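Local coordinates for protein PadR family transcriptional regulator (Listeria monocytogenes, PDB 6ABQ) that probably binds operator DNA as a dimeric PadR-family transcription factor with a winged helix-turn-helix fold and is probably regulated by ligand binding, at residues E12-S17 against L43-I48; L23-R28 against G33-K38; R59-G64 against K80-S85. All coordinates share one frame; numbering follows the deposited sequence. Where two conformers were deposited one is given.

Overall arrangement
Following the chain from the N terminus, the turn 12-17 leads into helix 17-27 and is met by the loop 43-48, so interaction 1 closes a loop made mostly of helices 17-27 and 33-42. Interaction 2 is nested inside that loop: segments 23-28 and 33-38 bring the two helices together across a short turn. Interaction 3 follows in series, joining the end of helix 50-62 to strand 78-84 of the wing. Interactions 2 and 3 touch, Leu23 and Ile26 packing against Leu60 and Tyr82, while interactions 1 and 3 lie on opposite sides of the chain's centre. Interactions 1 and 2 also reach the second subunit.

Interaction 1: residues E12-S17 against L43-I48; sequences ELLKGS and LGFDEI
Leu14 and Phe45 both turn CG back beside their own backbone N, anti to the carbonyl carbon (chi1 -74° and -54°), and this sends the leucine's branched end onto the aromatic ring. Leu14 CD2 sits over the middle of one face of the Phe45 ring, 3.8 Å from its centroid and only 11° off the ring normal, a well-formed CH-pi contact. The other branch of the leucine lies over the CB side of the ring, with Leu14 CD1 3.9 Å from Phe45 CG. In one of two modelled conformers of Ile48, Leu14 CD1 also comes 3.6 Å from Ile48 CD1, a less certain touch. The contact is wholly apolar.

Gly44 ends helix 33-42 in a Schellman motif, its positive phi reversing the chain, and Phe45 follows as the centre of an inverse gamma turn. Asn41 ND2 then holds the carbonyl oxygens of Phe45 and Ile48. Leu14 also packs on Ile102 of the second subunit, so its side chain belongs to the dimer interface as well. The arrangement is a largely buried apolar contact between the segment leading into helix 17-27 and the Schellman-capped end of helix 33-42, in the winged helix-turn-helix fold of the PadR family.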
ATOM      1  N   GLU B  12       0.603   2.221   6.840  1.00 38.81           N
ATOM      2  CA  GLU B  12      -0.637   2.118   6.057  1.00 39.91           C
ATOM      3  C   GLU B  12      -0.372   1.929   4.558  1.00 37.49           C
ATOM      4  O   GLU B  12      -0.962   1.040   3.939  1.00 38.03           O
ATOM      5  CB  GLU B  12      -1.561   3.321   6.303  1.00 43.18           C
ATOM      6  CG  GLU B  12      -2.239   3.339   7.671  1.00 47.50           C
ATOM      7  CD  GLU B  12      -1.481   4.152   8.715  1.00 48.33           C
ATOM      8  OE1 GLU B  12      -0.239   3.997   8.845  1.00 45.52           O
ATOM      9  OE2 GLU B  12      -2.140   4.957   9.418  1.00 52.64           O
ATOM     10  N   LEU B  13       0.539   2.741   4.008  1.00 35.48           N
ATOM     11  CA  LEU B  13       0.916   2.717   2.584  1.00 34.18           C
ATOM     12  C   LEU B  13       1.579   1.429   2.113  1.00 32.76           C
ATOM     13  O   LEU B  13       1.532   1.112   0.925  1.00 33.16           O
ATOM     14  CB  LEU B  13       1.827   3.903   2.247  1.00 33.21           C
ATOM     15  CG  LEU B  13       1.231   5.137   1.567  1.00 34.71           C
ATOM     16  CD1 LEU B  13       0.304   5.910   2.494  1.00 36.84           C
ATOM     17  CD2 LEU B  13       2.333   6.040   1.034  1.00 33.72           C
ATOM     18  N   LEU B  14       2.194   0.707   3.050  1.00 31.83           N
ATOM     19  CA  LEU B  14       2.897  -0.547   2.769  1.00 30.98           C
ATOM     20  C   LEU B  14       1.999  -1.792   2.732  1.00 31.82           C
ATOM     21  O   LEU B  14       2.475  -2.884   2.397  1.00 31.57           O
ATOM     22  CB  LEU B  14       4.041  -0.751   3.772  1.00 30.54           C
ATOM     23  CG  LEU B  14       5.304   0.103   3.634  1.00 30.28           C
ATOM     24  CD1 LEU B  14       6.190  -0.091   4.857  1.00 31.20           C
ATOM     25  CD2 LEU B  14       6.081  -0.194   2.353  1.00 30.34           C
ATOM     26  N   LYS B  15       0.722  -1.633   3.086  1.00 33.43           N
ATOM     27  CA  LYS B  15      -0.262  -2.716   2.995  1.00 35.10           C
ATOM     28  C   LYS B  15      -0.421  -3.161   1.545  1.00 35.67           C
ATOM     29  O   LYS B  15      -0.673  -2.341   0.655  1.00 36.58           O
ATOM     30  CB  LYS B  15      -1.622  -2.283   3.557  1.00 38.15           C
ATOM     31  CG  LYS B  15      -1.673  -2.126   5.068  1.00 39.22           C
ATOM     32  CD  LYS B  15      -1.857  -3.456   5.795  1.00 40.34           C
ATOM     33  CE  LYS B  15      -1.986  -3.232   7.299  1.00 42.72           C
ATOM     34  NZ  LYS B  15      -2.032  -4.507   8.067  1.00 44.11           N
ATOM     35  N   GLY B  16      -0.259  -4.461   1.314  1.00 35.69           N
ATOM     36  CA  GLY B  16      -0.282  -5.016  -0.046  1.00 36.97           C
ATOM     37  C   GLY B  16       1.109  -5.160  -0.632  1.00 35.56           C
ATOM     38  O   GLY B  16       1.400  -6.143  -1.337  1.00 36.84           O
ATOM     39  N   SER B  17       1.971  -4.185  -0.342  1.00 33.67           N
ATOM     40  CA  SER B  17       3.367  -4.219  -0.782  1.00 33.17           C
ATOM     41  C   SER B  17       4.210  -5.118   0.109  1.00 32.25           C
ATOM     42  O   SER B  17       5.096  -5.811  -0.383  1.00 33.35           O
ATOM     43  CB  SER B  17       3.961  -2.814  -0.830  1.00 32.39           C
ATOM     44  OG  SER B  17       3.447  -2.109  -1.939  1.00 34.04           O
ATOM     45  N   LEU B  43      16.326  -1.765   4.357  1.00 22.92           N
ATOM     46  CA  LEU B  43      15.806  -1.267   3.085  1.00 24.31           C
ATOM     47  C   LEU B  43      15.235   0.152   3.212  1.00 26.61           C
ATOM     48  O   LEU B  43      15.135   0.873   2.225  1.00 29.20           O
ATOM     49  CB  LEU B  43      14.728  -2.233   2.578  1.00 22.06           C
ATOM     50  CG  LEU B  43      14.047  -2.096   1.215  1.00 23.47           C
ATOM     51  CD1 LEU B  43      15.065  -2.210   0.093  1.00 25.54           C
ATOM     52  CD2 LEU B  43      12.983  -3.174   1.088  1.00 21.19           C
ATOM     53  N   GLY B  44      14.873   0.539   4.433  1.00 26.19           N
ATOM     54  CA  GLY B  44      14.306   1.847   4.714  1.00 28.64           C
ATOM     55  C   GLY B  44      12.923   1.798   5.337  1.00 27.61           C
ATOM     56  O   GLY B  44      12.360   2.844   5.674  1.00 29.92           O
ATOM     57  N   PHE B  45      12.363   0.596   5.488  1.00 30.53           N
ATOM     58  CA  PHE B  45      11.062   0.451   6.140  1.00 29.56           C
ATOM     59  C   PHE B  45      11.283   0.200   7.634  1.00 28.56           C
ATOM     60  O   PHE B  45      11.202  -0.932   8.129  1.00 26.17           O
ATOM     61  CB  PHE B  45      10.190  -0.607   5.443  1.00 27.61           C
ATOM     62  CG  PHE B  45      10.008  -0.382   3.951  1.00 28.90           C
ATOM     63  CD1 PHE B  45       9.808   0.906   3.423  1.00 31.97           C
ATOM     64  CD2 PHE B  45      10.010  -1.470   3.070  1.00 27.39           C
ATOM     65  CE1 PHE B  45       9.647   1.105   2.056  1.00 33.51           C
ATOM     66  CE2 PHE B  45       9.836  -1.276   1.702  1.00 28.88           C
ATOM     67  CZ  PHE B  45       9.658   0.014   1.195  1.00 31.95           C
ATOM     68  N   ASP B  46      11.570   1.305   8.321  1.00 30.79           N
ATOM     69  CA  ASP B  46      12.105   1.348   9.687  1.00 30.79           C
ATOM     70  C   ASP B  46      11.154   0.973  10.811  1.00 29.93           C
ATOM     71  O   ASP B  46      11.604   0.662  11.911  1.00 29.48           O
ATOM     72  CB  ASP B  46      12.627   2.761   9.990  1.00 34.08           C
ATOM     73  CG  ASP B  46      14.116   2.894   9.788  1.00 34.83           C
ATOM     74  OD1 ASP B  46      14.867   1.974  10.197  1.00 32.98           O
ATOM     75  OD2 ASP B  46      14.543   3.933   9.237  1.00 37.61           O
ATOM     76  N   GLU B  47       9.852   1.038  10.562  1.00 30.11           N
ATOM     77  CA  GLU B  47       8.893   0.890  11.654  1.00 30.21           C
ATOM     78  C   GLU B  47       8.266  -0.501  11.769  1.00 27.61           C
ATOM     79  O   GLU B  47       7.653  -0.797  12.800  1.00 27.70           O
ATOM     80  CB  GLU B  47       7.852   2.020  11.644  1.00 33.04           C
ATOM     81  CG  GLU B  47       8.451   3.364  12.049  1.00 36.12           C
ATOM     82  CD  GLU B  47       7.439   4.492  12.134  1.00 39.41           C
ATOM     83  OE1 GLU B  47       6.608   4.635  11.212  1.00 39.92           O
ATOM     84  OE2 GLU B  47       7.487   5.256  13.127  1.00 41.79           O
ATOM     85  N   ILE B  48       8.444  -1.352  10.746  1.00 25.64           N
ATOM     86  CA  ILE B  48       7.996  -2.757  10.788  0.50 23.31           C
ATOM     87  C   ILE B  48       8.718  -3.504  11.910  1.00 22.23           C
ATOM     88  O   ILE B  48       9.952  -3.525  11.947  1.00 21.96           O
ATOM     89  CB  ILE B  48       8.207  -3.492   9.434  0.50 21.83           C
ATOM     90  CG1 ILE B  48       7.158  -3.070   8.416  0.50 22.78           C
ATOM     91  CG2 ILE B  48       8.107  -5.006   9.575  0.50 19.61           C
ATOM     92  CD1 ILE B  48       7.732  -2.229   7.314  0.50 24.19           C
TER

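Interaction 2: residues L23-R28 against G33-K38; sequences LERISR and GYEITK
Helices 17-27 and 33-42 are the first two helices of the winged helix-turn-helix fold, and this contact closes the short turn between them; the axes of the segments 23-27 and 33-38 approach to 10.7 Å, with 116° between their N-to-C directions. Its buried part is aliphatic. Ile26 CG1 lies 4.2 Å from Ile36 CD1, the two side chains meeting at a slant, and Thr31 from the intervening turn packs on both isoleucines.

Beside this pair runs Arg25. Its CG stands anti to the backbone N (chi1 173°) and the chain bends at chi2, carrying the methylenes past Ile36, with Arg25 CG 4.4 Å from Ile36 CG1, before the guanidinium reaches Glu35 on helix 33-42. Glu35 comes to meet it with an extended chain, the two side chains crossing at about a right angle. Thr31 OG1 hydrogen-bonds Glu35 OE1, so the turn helps position the carboxylate that pairs with the arginine, while Arg25 NH1 has a weak bond to Gly29 O in the same turn. Charge attraction probably adds to the apolar packing at the partly exposed margin: the guanidinium and carboxylate planes are 26° apart, and a salt bridge joins Arg25 NH2 to Glu35 OE1 at 3.1 Å.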
ATOM      1  N   LEU B  23       7.843 -12.226   0.308  1.00 13.11           N
ATOM      2  CA  LEU B  23       7.951 -13.287  -0.693  1.00 13.81           C
ATOM      3  C   LEU B  23       9.219 -13.140  -1.554  1.00 14.35           C
ATOM      4  O   LEU B  23       9.923 -14.130  -1.784  1.00 14.10           O
ATOM      5  CB  LEU B  23       6.687 -13.360  -1.579  1.00 16.23           C
ATOM      6  CG  LEU B  23       5.351 -13.857  -0.995  1.00 16.81           C
ATOM      7  CD1 LEU B  23       4.206 -13.595  -1.965  1.00 20.12           C
ATOM      8  CD2 LEU B  23       5.380 -15.327  -0.610  1.00 15.92           C
ATOM      9  N   GLU B  24       9.509 -11.911  -1.992  1.00 15.55           N
ATOM     10  CA  GLU B  24      10.732 -11.602  -2.752  1.00 16.79           C
ATOM     11  C   GLU B  24      12.008 -11.936  -1.982  1.00 15.22           C
ATOM     12  O   GLU B  24      12.915 -12.544  -2.541  1.00 16.14           O
ATOM     13  CB  GLU B  24      10.739 -10.139  -3.229  1.00 18.87           C
ATOM     14  CG  GLU B  24      11.993  -9.709  -3.993  1.00 20.91           C
ATOM     15  CD  GLU B  24      12.106 -10.298  -5.400  1.00 23.69           C
ATOM     16  OE1 GLU B  24      11.081 -10.561  -6.060  1.00 25.11           O
ATOM     17  OE2 GLU B  24      13.246 -10.489  -5.856  1.00 25.06           O
ATOM     18  N   ARG B  25      12.064 -11.546  -0.707  1.00 13.48           N
ATOM     19  CA  ARG B  25      13.190 -11.865   0.169  1.00 12.52           C
ATOM     20  C   ARG B  25      13.331 -13.383   0.386  1.00 11.77           C
ATOM     21  O   ARG B  25      14.448 -13.911   0.333  1.00 12.46           O
ATOM     22  CB  ARG B  25      13.072 -11.114   1.508  1.00 11.44           C
ATOM     23  CG  ARG B  25      14.105 -11.485   2.577  1.00 10.97           C
ATOM     24  CD  ARG B  25      15.538 -11.179   2.143  1.00 12.66           C
ATOM     25  NE  ARG B  25      16.524 -11.758   3.049  1.00 12.95           N
ATOM     26  CZ  ARG B  25      16.988 -13.008   2.984  1.00 13.26           C
ATOM     27  NH1 ARG B  25      16.574 -13.848   2.043  1.00 13.17           N
ATOM     28  NH2 ARG B  25      17.884 -13.419   3.870  1.00 14.20           N
ATOM     29  N   ILE B  26      12.207 -14.067   0.611  1.00 10.94           N
ATOM     30  CA  ILE B  26      12.198 -15.533   0.789  1.00 10.70           C
ATOM     31  C   ILE B  26      12.664 -16.268  -0.485  1.00 12.30           C
ATOM     32  O   ILE B  26      13.406 -17.258  -0.397  1.00 12.79           O
ATOM     33  CB  ILE B  26      10.829 -16.053   1.319  1.00 10.12           C
ATOM     34  CG1 ILE B  26      10.496 -15.418   2.682  1.00  9.16           C
ATOM     35  CG2 ILE B  26      10.831 -17.569   1.471  1.00 10.39           C
ATOM     36  CD1 ILE B  26       9.087 -15.687   3.199  1.00  9.35           C
ATOM     37  N   SER B  27      12.262 -15.753  -1.651  1.00 13.68           N
ATOM     38  CA  SER B  27      12.639 -16.309  -2.959  1.00 15.95           C
ATOM     39  C   SER B  27      14.152 -16.371  -3.182  1.00 17.23           C
ATOM     40  O   SER B  27      14.643 -17.193  -3.959  1.00 19.19           O
ATOM     41  CB  SER B  27      12.017 -15.486  -4.093  1.00 17.95           C
ATOM     42  OG  SER B  27      12.814 -14.355  -4.412  1.00 19.11           O
ATOM     43  N   ARG B  28      14.873 -15.477  -2.515  1.00 16.65           N
ATOM     44  CA  ARG B  28      16.315 -15.355  -2.692  1.00 18.53           C
ATOM     45  C   ARG B  28      17.117 -16.389  -1.891  1.00 18.40           C
ATOM     46  O   ARG B  28      18.266 -16.674  -2.218  1.00 20.80           O
ATOM     47  CB  ARG B  28      16.746 -13.911  -2.405  1.00 18.79           C
ATOM     48  CG  ARG B  28      16.224 -12.962  -3.476  1.00 20.41           C
ATOM     49  CD  ARG B  28      16.420 -11.491  -3.148  1.00 20.77           C
ATOM     50  NE  ARG B  28      15.970 -10.656  -4.266  1.00 23.18           N
ATOM     51  CZ  ARG B  28      15.918  -9.322  -4.260  1.00 24.31           C
ATOM     52  NH1 ARG B  28      16.302  -8.634  -3.190  1.00 23.12           N
ATOM     53  NH2 ARG B  28      15.482  -8.675  -5.335  1.00 27.16           N
ATOM     54  N   GLY B  33      11.821 -14.979  10.329  1.00 11.66           N
ATOM     55  CA  GLY B  33      11.154 -13.722  10.713  1.00 11.76           C
ATOM     56  C   GLY B  33      12.022 -12.577  11.228  1.00 12.46           C
ATOM     57  O   GLY B  33      11.825 -11.419  10.822  1.00 12.05           O
ATOM     58  N   TYR B  34      12.968 -12.885  12.119  1.00 14.05           N
ATOM     59  CA  TYR B  34      13.899 -11.871  12.611  1.00 15.32           C
ATOM     60  C   TYR B  34      14.738 -11.270  11.473  1.00 14.38           C
ATOM     61  O   TYR B  34      14.854 -10.047  11.385  1.00 14.68           O
ATOM     62  CB  TYR B  34      14.807 -12.388  13.740  1.00 18.00           C
ATOM     63  CG  TYR B  34      15.751 -11.313  14.274  1.00 19.95           C
ATOM     64  CD1 TYR B  34      17.018 -11.105  13.697  1.00 20.47           C
ATOM     65  CD2 TYR B  34      15.368 -10.489  15.337  1.00 21.81           C
ATOM     66  CE1 TYR B  34      17.871 -10.113  14.172  1.00 22.78           C
ATOM     67  CE2 TYR B  34      16.212  -9.499  15.823  1.00 24.00           C
ATOM     68  CZ  TYR B  34      17.463  -9.318  15.242  1.00 24.47           C
ATOM     69  OH  TYR B  34      18.286  -8.335  15.723  1.00 27.15           O
ATOM     70  N   GLU B  35      15.297 -12.135  10.620  1.00 13.75           N
ATOM     71  CA  GLU B  35      16.115 -11.724   9.469  1.00 13.51           C
ATOM     72  C   GLU B  35      15.325 -10.932   8.408  1.00 12.03           C
ATOM     73  O   GLU B  35      15.807  -9.914   7.908  1.00 12.66           O
ATOM     74  CB  GLU B  35      16.803 -12.948   8.844  1.00 13.78           C
ATOM     75  CG  GLU B  35      17.911 -12.621   7.850  1.00 14.78           C
ATOM     76  CD  GLU B  35      18.719 -13.845   7.468  1.00 16.03           C
ATOM     77  OE1 GLU B  35      18.205 -14.685   6.702  1.00 14.93           O
ATOM     78  OE2 GLU B  35      19.871 -13.965   7.930  1.00 18.60           O
ATOM     79  N   ILE B  36      14.120 -11.399   8.083  1.00 10.68           N
ATOM     80  CA  ILE B  36      13.203 -10.700   7.170  1.00  9.98           C
ATOM     81  C   ILE B  36      12.907  -9.276   7.660  1.00 10.77           C
ATOM     82  O   ILE B  36      12.972  -8.336   6.864  1.00 11.24           O
ATOM     83  CB  ILE B  36      11.882 -11.486   6.955  1.00  9.19           C
ATOM     84  CG1 ILE B  36      12.157 -12.823   6.252  1.00  8.76           C
ATOM     85  CG2 ILE B  36      10.863 -10.661   6.157  1.00  9.33           C
ATOM     86  CD1 ILE B  36      11.111 -13.901   6.499  1.00  8.59           C
ATOM     87  N   THR B  37      12.593  -9.131   8.956  1.00 11.44           N
ATOM     88  CA  THR B  37      12.306  -7.834   9.583  1.00 12.72           C
ATOM     89  C   THR B  37      13.483  -6.879   9.398  1.00 13.81           C
ATOM     90  O   THR B  37      13.295  -5.749   8.945  1.00 14.58           O
ATOM     91  CB  THR B  37      11.988  -7.962  11.099  1.00 13.98           C
ATOM     92  OG1 THR B  37      11.000  -8.969  11.310  1.00 13.53           O
ATOM     93  CG2 THR B  37      11.484  -6.643  11.673  1.00 15.66           C
ATOM     94  N   LYS B  38      14.685  -7.353   9.732  1.00 14.43           N
ATOM     95  CA  LYS B  38      15.912  -6.548   9.626  1.00 16.21           C
ATOM     96  C   LYS B  38      16.228  -6.167   8.179  1.00 16.12           C
ATOM     97  O   LYS B  38      16.646  -5.038   7.922  1.00 17.77           O
ATOM     98  CB  LYS B  38      17.105  -7.246  10.291  1.00 17.63           C
ATOM     99  CG  LYS B  38      16.917  -7.574  11.775  1.00 18.76           C
ATOM    100  CD  LYS B  38      17.225  -6.402  12.710  1.00 21.33           C
ATOM    101  CE  LYS B  38      15.953  -5.712  13.187  1.00 21.07           C
ATOM    102  NZ  LYS B  38      15.715  -5.956  14.640  1.00 23.04           N
TER

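Interaction 3: residues R59-G64 against K80-S85; sequences RLEKKG and KFYTLS
Glu61 and Tyr82, together with Gly64 and Ser85, fasten the end of helix 50-62 to strand 78-84, one of the two antiparallel strands that form the wing of the winged helix-turn-helix domain. Both links are polar, but they differ in kind: one joins two side chains, the other a side chain and a backbone carbonyl.

The side-chain link lies at the edge of the tyrosine. Glu61 extends beyond CG, crossing the tyrosine side chain at about a right angle, and its carboxylate approaches near the ring plane, with the two planes 20° apart. Glu61 OE2 is 3.1 Å from Tyr82 OH and also comes within 3.4 Å of Tyr82 CE2, lying beside the hydroxyl-bearing end of the ring. The bond from CA to CB of Tyr82 points toward the helix. Ile68 of the partner strand packs on both Glu61 and Tyr82, giving the polar pair an apolar neighbour.

The second link, from side chain to backbone, joins two helix ends. Gly64 closes helix 50-62 in a Schellman motif with positive phi, whereas Ser85 is the N-cap of helix 86-110; its OG also accepts a weak hydrogen bond from Gly88 N in that helix's first turn. A single serine side chain therefore serves the end of one helix and the start of the next. Chi1 of 72° puts OG between the backbone N and the carbonyl carbon, from where Ser85 OG donates to Gly64 O at 2.8 Å, the C=O...OG angle being 131°.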
ATOM      1  N   ARG B  59       0.064 -15.832   7.517  1.00 15.90           N
ATOM      2  CA  ARG B  59      -0.815 -15.625   6.362  1.00 16.62           C
ATOM      3  C   ARG B  59      -0.301 -16.355   5.113  1.00 15.93           C
ATOM      4  O   ARG B  59      -1.082 -17.005   4.407  1.00 16.71           O
ATOM      5  CB  ARG B  59      -1.028 -14.133   6.083  1.00 17.21           C
ATOM      6  CG  ARG B  59      -2.026 -13.866   4.966  1.00 18.39           C
ATOM      7  CD  ARG B  59      -2.445 -12.409   4.922  1.00 19.63           C
ATOM      8  NE  ARG B  59      -1.516 -11.574   4.159  1.00 19.15           N
ATOM      9  CZ  ARG B  59      -0.941 -10.452   4.601  1.00 19.33           C
ATOM     10  NH1 ARG B  59      -1.172  -9.994   5.824  1.00 19.92           N
ATOM     11  NH2 ARG B  59      -0.125  -9.779   3.798  1.00 19.25           N
ATOM     12  N   LEU B  60       1.009 -16.245   4.873  1.00 14.79           N
ATOM     13  CA  LEU B  60       1.687 -16.918   3.759  1.00 14.43           C
ATOM     14  C   LEU B  60       1.580 -18.440   3.794  1.00 14.62           C
ATOM     15  O   LEU B  60       1.390 -19.063   2.743  1.00 15.18           O
ATOM     16  CB  LEU B  60       3.153 -16.493   3.671  1.00 13.58           C
ATOM     17  CG  LEU B  60       3.454 -15.042   3.288  1.00 13.77           C
ATOM     18  CD1 LEU B  60       4.960 -14.819   3.292  1.00 13.21           C
ATOM     19  CD2 LEU B  60       2.840 -14.680   1.950  1.00 14.78           C
ATOM     20  N   GLU B  61       1.703 -19.022   4.988  1.00 14.49           N
ATOM     21  CA  GLU B  61       1.481 -20.461   5.199  1.00 15.15           C
ATOM     22  C   GLU B  61       0.067 -20.858   4.792  1.00 16.49           C
ATOM     23  O   GLU B  61      -0.116 -21.818   4.048  1.00 17.21           O
ATOM     24  CB  GLU B  61       1.674 -20.848   6.670  1.00 15.27           C
ATOM     25  CG  GLU B  61       3.105 -20.820   7.174  1.00 14.35           C
ATOM     26  CD  GLU B  61       3.205 -21.153   8.650  1.00 14.84           C
ATOM     27  OE1 GLU B  61       2.193 -21.521   9.275  1.00 16.04           O
ATOM     28  OE2 GLU B  61       4.310 -21.049   9.197  1.00 14.31           O
ATOM     29  N   LYS B  62      -0.915 -20.111   5.298  1.00 17.10           N
ATOM     30  CA  LYS B  62      -2.333 -20.362   5.030  1.00 18.73           C
ATOM     31  C   LYS B  62      -2.660 -20.196   3.545  1.00 19.05           C
ATOM     32  O   LYS B  62      -3.496 -20.922   3.012  1.00 20.40           O
ATOM     33  CB  LYS B  62      -3.223 -19.490   5.927  1.00 19.65           C
ATOM     34  CG  LYS B  62      -3.181 -19.929   7.383  1.00 20.18           C
ATOM     35  CD  LYS B  62      -3.799 -18.940   8.358  1.00 21.17           C
ATOM     36  CE  LYS B  62      -3.659 -19.474   9.777  1.00 21.98           C
ATOM     37  NZ  LYS B  62      -4.362 -18.674  10.811  1.00 23.62           N
ATOM     38  N   LYS B  63      -1.954 -19.280   2.886  1.00 18.09           N
ATOM     39  CA  LYS B  63      -1.998 -19.113   1.431  1.00 18.52           C
ATOM     40  C   LYS B  63      -1.318 -20.260   0.661  1.00 18.53           C
ATOM     41  O   LYS B  63      -1.522 -20.404  -0.541  1.00 19.43           O
ATOM     42  CB  LYS B  63      -1.394 -17.766   1.032  1.00 17.92           C
ATOM     43  CG  LYS B  63      -2.293 -16.561   1.271  1.00 18.76           C
ATOM     44  CD  LYS B  63      -1.798 -15.327   0.533  1.00 18.84           C
ATOM     45  CE  LYS B  63      -2.735 -14.152   0.767  1.00 20.11           C
ATOM     46  NZ  LYS B  63      -2.415 -12.995  -0.117  1.00 20.83           N
ATOM     47  N   GLY B  64      -0.519 -21.069   1.360  1.00 17.85           N
ATOM     48  CA  GLY B  64       0.156 -22.225   0.766  1.00 18.22           C
ATOM     49  C   GLY B  64       1.390 -21.862  -0.037  1.00 17.67           C
ATOM     50  O   GLY B  64       1.802 -22.616  -0.920  1.00 18.53           O
ATOM     51  N   LYS B  80      12.632 -20.886  12.514  1.00 14.50           N
ATOM     52  CA  LYS B  80      11.781 -21.421  11.463  1.00 14.18           C
ATOM     53  C   LYS B  80      12.216 -20.816  10.133  1.00 13.49           C
ATOM     54  O   LYS B  80      12.083 -19.613   9.916  1.00 12.77           O
ATOM     55  CB  LYS B  80      10.308 -21.133  11.739  1.00 13.92           C
ATOM     56  CG  LYS B  80       9.631 -22.128  12.676  1.00 15.15           C
ATOM     57  CD  LYS B  80       9.212 -21.449  13.963  1.00 15.60           C
ATOM     58  CE  LYS B  80       7.882 -21.965  14.485  1.00 16.73           C
ATOM     59  NZ  LYS B  80       7.980 -23.345  15.034  1.00 18.40           N
ATOM     60  N   PHE B  81      12.767 -21.654   9.265  1.00 14.11           N
ATOM     61  CA  PHE B  81      13.276 -21.210   7.974  1.00 14.02           C
ATOM     62  C   PHE B  81      12.206 -21.408   6.916  1.00 13.79           C
ATOM     63  O   PHE B  81      11.669 -22.512   6.746  1.00 14.41           O
ATOM     64  CB  PHE B  81      14.559 -21.944   7.593  1.00 15.34           C
ATOM     65  CG  PHE B  81      15.786 -21.466   8.324  1.00 15.78           C
ATOM     66  CD1 PHE B  81      16.068 -21.904   9.622  1.00 16.26           C
ATOM     67  CD2 PHE B  81      16.683 -20.598   7.706  1.00 16.06           C
ATOM     68  CE1 PHE B  81      17.217 -21.475  10.288  1.00 16.92           C
ATOM     69  CE2 PHE B  81      17.836 -20.171   8.365  1.00 16.77           C
ATOM     70  CZ  PHE B  81      18.102 -20.608   9.660  1.00 17.14           C
ATOM     71  N   TYR B  82      11.906 -20.317   6.220  1.00 13.18           N
ATOM     72  CA  TYR B  82      10.918 -20.304   5.163  1.00 13.13           C
ATOM     73  C   TYR B  82      11.590 -20.309   3.802  1.00 14.00           C
ATOM     74  O   TYR B  82      12.556 -19.573   3.580  1.00 14.28           O
ATOM     75  CB  TYR B  82       9.993 -19.091   5.314  1.00 12.33           C
ATOM     76  CG  TYR B  82       9.134 -19.142   6.565  1.00 11.96           C
ATOM     77  CD1 TYR B  82       9.673 -18.849   7.831  1.00 11.82           C
ATOM     78  CD2 TYR B  82       7.786 -19.502   6.491  1.00 12.10           C
ATOM     79  CE1 TYR B  82       8.888 -18.907   8.976  1.00 11.91           C
ATOM     80  CE2 TYR B  82       6.989 -19.559   7.631  1.00 12.23           C
ATOM     81  CZ  TYR B  82       7.543 -19.261   8.863  1.00 12.17           C
ATOM     82  OH  TYR B  82       6.762 -19.316   9.978  1.00 12.70           O
ATOM     83  N   THR B  83      11.095 -21.181   2.920  1.00 14.75           N
ATOM     84  CA  THR B  83      11.403 -21.146   1.483  1.00 15.89           C
ATOM     85  C   THR B  83      10.093 -21.018   0.703  1.00 15.88           C
ATOM     86  O   THR B  83       9.017 -21.283   1.252  1.00 15.24           O
ATOM     87  CB  THR B  83      12.184 -22.387   1.009  1.00 17.52           C
ATOM     88  OG1 THR B  83      11.549 -23.582   1.495  1.00 17.71           O
ATOM     89  CG2 THR B  83      13.622 -22.326   1.494  1.00 18.06           C
ATOM     90  N   LEU B  84      10.167 -20.602  -0.561  1.00 16.88           N
ATOM     91  CA  LEU B  84       8.963 -20.559  -1.391  1.00 17.27           C
ATOM     92  C   LEU B  84       8.583 -21.946  -1.901  1.00 18.43           C
ATOM     93  O   LEU B  84       9.436 -22.716  -2.332  1.00 19.75           O
ATOM     94  CB  LEU B  84       9.106 -19.589  -2.571  1.00 18.31           C
ATOM     95  CG  LEU B  84       9.233 -18.070  -2.379  1.00 17.79           C
ATOM     96  CD1 LEU B  84       9.051 -17.388  -3.727  1.00 19.44           C
ATOM     97  CD2 LEU B  84       8.241 -17.499  -1.370  1.00 16.29           C
ATOM     98  N   SER B  85       7.290 -22.252  -1.823  1.00 18.23           N
ATOM     99  CA  SER B  85       6.706 -23.385  -2.525  1.00 19.70           C
ATOM    100  C   SER B  85       6.516 -22.956  -3.987  1.00 21.11           C
ATOM    101  O   SER B  85       6.597 -21.752  -4.277  1.00 20.75           O
ATOM    102  CB  SER B  85       5.369 -23.771  -1.875  1.00 19.28           C
ATOM    103  OG  SER B  85       4.350 -22.822  -2.143  1.00 18.92           O
TER